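Local coordinates for MsStt7d protein (Micromonas, PDB 4IX3), which probably transfers phosphate from ATP to protein substrates as a homolog of the Stt7 state transition kinase, this chain being its catalytic domain, at residues V165-K170 against D246-W251. Sequence-based numbering, arbitrary orientation.
Sequences VHRDVK and DRFDSW. With MG (magnesium ion), chain E.
The Phe248 ring turns an edge to the carbonyl of Arg167, whose O lies near the ring plane, 3.0 Å from CE2, while the carboxylate of Asp249 sets both oxygens against the backbone of His166 and Arg167. This is the HRD catalytic loop of the protein kinase fold held by the aspartate of the αF helix, here helix 246-261 of the C-terminal lobe. His166 N gives a hydrogen bond to Asp249 OD2 and Arg167 N one to Asp249 OD1, both 2.9 Å long and nearly straight, each oxygen using its syn lone pair, so the carboxylate grips two successive amides like a fork. With CG anti to the carbonyl carbon (chi1 -74°), the end of the Asp249 side chain comes nearer the loop than its first bond would suggest. Each oxygen has a further partner: OD2 takes a hydrogen bond from His160 of helix 141-161, and OD1 takes one from a water that in turn accepts from Val169 N. Were Asp249 replaced by an alanine, the two loop amides, His160 and that water would probably all lose their shared acceptor, leaving the loop less firmly tied to the helix. Methyls close round the buried carboxylate: Val165 CG1 comes to 3.5 Å from Asp249 OD2, and the Val169 side chain crosses that of Asp249 at about a right angle. Val165 CG2 also rests near CA of Asp246. The loop thus fixed carries Asp168, which shares the magnesium ion with Asp188; its OD1 receives a hydrogen bond from Lys170 NZ within a salt bridge, and its OD2 binds the metal at 2.0 Å.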
loop_
_atom_site.group_PDB
_atom_site.type_symbol
_atom_site.label_atom_id
_atom_site.label_comp_id
_atom_site.label_asym_id
_atom_site.label_seq_id
_atom_site.Cartn_x
_atom_site.Cartn_y
_atom_site.Cartn_z
ATOM N N VAL B 165 16.651 2.458 12.582
ATOM C CA VAL B 165 16.609 3.383 11.451
ATOM C C VAL B 165 15.161 3.537 11.027
ATOM O O VAL B 165 14.491 2.510 10.796
ATOM C CB VAL B 165 17.522 2.931 10.295
ATOM C CG1 VAL B 165 17.413 3.841 9.075
ATOM C CG2 VAL B 165 18.945 2.837 10.808
ATOM N N HIS B 166 14.662 4.762 10.967
ATOM C CA HIS B 166 13.213 4.967 10.825
ATOM C C HIS B 166 12.790 4.617 9.388
ATOM O O HIS B 166 11.753 3.962 9.184
ATOM C CB HIS B 166 12.904 6.438 11.190
ATOM C CG HIS B 166 11.478 6.793 11.006
ATOM N ND1 HIS B 166 10.569 6.998 12.008
ATOM C CD2 HIS B 166 10.804 6.956 9.816
ATOM C CE1 HIS B 166 9.363 7.286 11.459
ATOM N NE2 HIS B 166 9.538 7.285 10.107
ATOM N N ARG B 167 13.566 5.078 8.414
ATOM C CA ARG B 167 13.333 4.735 7.015
ATOM C C ARG B 167 12.289 5.595 6.299
ATOM O O ARG B 167 12.281 5.652 5.070
ATOM C CB ARG B 167 12.958 3.254 6.891
ATOM C CG ARG B 167 13.820 2.477 5.908
ATOM C CD ARG B 167 13.009 1.413 5.187
ATOM N NE ARG B 167 13.697 0.125 5.164
ATOM C CZ ARG B 167 14.346 -0.357 4.108
ATOM N NH1 ARG B 167 14.398 0.342 2.983
ATOM N NH2 ARG B 167 14.942 -1.539 4.178
ATOM N N ASP B 168 11.404 6.253 7.045
ATOM C CA ASP B 168 10.325 7.016 6.390
ATOM C C ASP B 168 10.174 8.402 6.994
ATOM O O ASP B 168 9.076 8.889 7.251
ATOM C CB ASP B 168 8.985 6.234 6.429
ATOM C CG ASP B 168 7.983 6.700 5.369
ATOM O OD1 ASP B 168 8.374 7.461 4.466
ATOM O OD2 ASP B 168 6.788 6.318 5.469
ATOM N N VAL B 169 11.333 9.029 7.193
ATOM C CA VAL B 169 11.331 10.404 7.706
ATOM C C VAL B 169 10.845 11.338 6.595
ATOM O O VAL B 169 11.363 11.308 5.452
ATOM C CB VAL B 169 12.756 10.774 8.176
ATOM C CG1 VAL B 169 12.855 12.259 8.488
ATOM C CG2 VAL B 169 13.147 9.930 9.382
ATOM N N LYS B 170 9.888 12.186 6.941
ATOM C CA LYS B 170 9.334 13.160 6.010
ATOM C C LYS B 170 8.362 14.035 6.802
ATOM O O LYS B 170 7.910 13.621 7.878
ATOM C CB LYS B 170 8.630 12.511 4.773
ATOM C CG LYS B 170 7.536 11.511 5.180
ATOM C CD LYS B 170 7.079 10.766 3.940
ATOM C CE LYS B 170 5.974 9.756 4.219
ATOM N NZ LYS B 170 6.104 8.590 3.299
ATOM N N ASP B 246 21.999 4.307 8.867
ATOM C CA ASP B 246 21.433 5.508 9.485
ATOM C C ASP B 246 21.486 6.734 8.574
ATOM O O ASP B 246 20.714 7.658 8.745
ATOM C CB ASP B 246 22.131 5.797 10.824
ATOM C CG ASP B 246 23.626 5.952 10.653
ATOM O OD1 ASP B 246 24.143 7.003 11.083
ATOM O OD2 ASP B 246 24.276 5.016 10.131
ATOM N N ARG B 247 22.480 6.739 7.677
ATOM C CA ARG B 247 22.616 7.848 6.705
ATOM C C ARG B 247 21.454 7.882 5.713
ATOM O O ARG B 247 21.204 8.927 5.100
ATOM C CB ARG B 247 23.960 7.811 5.975
ATOM C CG ARG B 247 25.030 8.646 6.659
ATOM C CD ARG B 247 25.273 8.337 8.134
ATOM N NE ARG B 247 26.555 8.900 8.537
ATOM C CZ ARG B 247 27.306 8.442 9.534
ATOM N NH1 ARG B 247 26.819 7.523 10.368
ATOM N NH2 ARG B 247 28.531 8.913 9.721
ATOM N N PHE B 248 20.632 6.811 5.643
ATOM C CA PHE B 248 19.364 6.935 4.915
ATOM C C PHE B 248 18.464 7.987 5.564
ATOM O O PHE B 248 17.857 8.849 4.896
ATOM C CB PHE B 248 18.661 5.562 4.887
ATOM C CG PHE B 248 17.389 5.561 4.077
ATOM C CD1 PHE B 248 17.355 4.976 2.804
ATOM C CD2 PHE B 248 16.188 6.017 4.599
ATOM C CE1 PHE B 248 16.182 4.998 2.031
ATOM C CE2 PHE B 248 15.010 6.007 3.873
ATOM C CZ PHE B 248 15.010 5.495 2.563
ATOM N N ASP B 249 18.413 7.951 6.904
ATOM C CA ASP B 249 17.637 8.945 7.643
ATOM C C ASP B 249 18.255 10.354 7.561
ATOM O O ASP B 249 17.529 11.333 7.521
ATOM C CB ASP B 249 17.501 8.582 9.126
ATOM C CG ASP B 249 16.518 7.436 9.397
ATOM O OD1 ASP B 249 15.644 7.131 8.544
ATOM O OD2 ASP B 249 16.571 6.923 10.548
ATOM N N SER B 250 19.579 10.422 7.454
ATOM C CA SER B 250 20.220 11.748 7.299
ATOM C C SER B 250 19.760 12.456 6.013
ATOM O O SER B 250 19.366 13.622 6.032
ATOM C CB SER B 250 21.723 11.595 7.235
ATOM O OG SER B 250 22.226 11.082 8.467
ATOM N N TRP B 251 19.700 11.692 4.905
ATOM C CA TRP B 251 19.249 12.276 3.616
ATOM C C TRP B 251 17.807 12.733 3.726
ATOM O O TRP B 251 17.453 13.849 3.358
ATOM C CB TRP B 251 19.383 11.227 2.538
ATOM C CG TRP B 251 18.824 11.717 1.227
ATOM C CD1 TRP B 251 17.503 11.667 0.795
ATOM C CD2 TRP B 251 19.586 12.283 0.121
ATOM N NE1 TRP B 251 17.365 12.263 -0.431
ATOM C CE2 TRP B 251 18.603 12.633 -0.904
ATOM C CE3 TRP B 251 20.929 12.610 -0.088
ATOM C CZ2 TRP B 251 18.980 13.215 -2.112
ATOM C CZ3 TRP B 251 21.299 13.219 -1.288
ATOM C CH2 TRP B 251 20.331 13.546 -2.265
HETATM MG MG MG E . 5.459 4.882 5.951
HETATM O O HOH W 1 14.012 8.085 6.426
HETATM O O HOH W 2 6.979 3.597 6.519
HETATM O O HOH W 3 4.090 3.388 6.627
HETATM O O HOH W 4 3.878 6.042 5.510
HETATM O O HOH W 5 5.489 4.092 4.112
#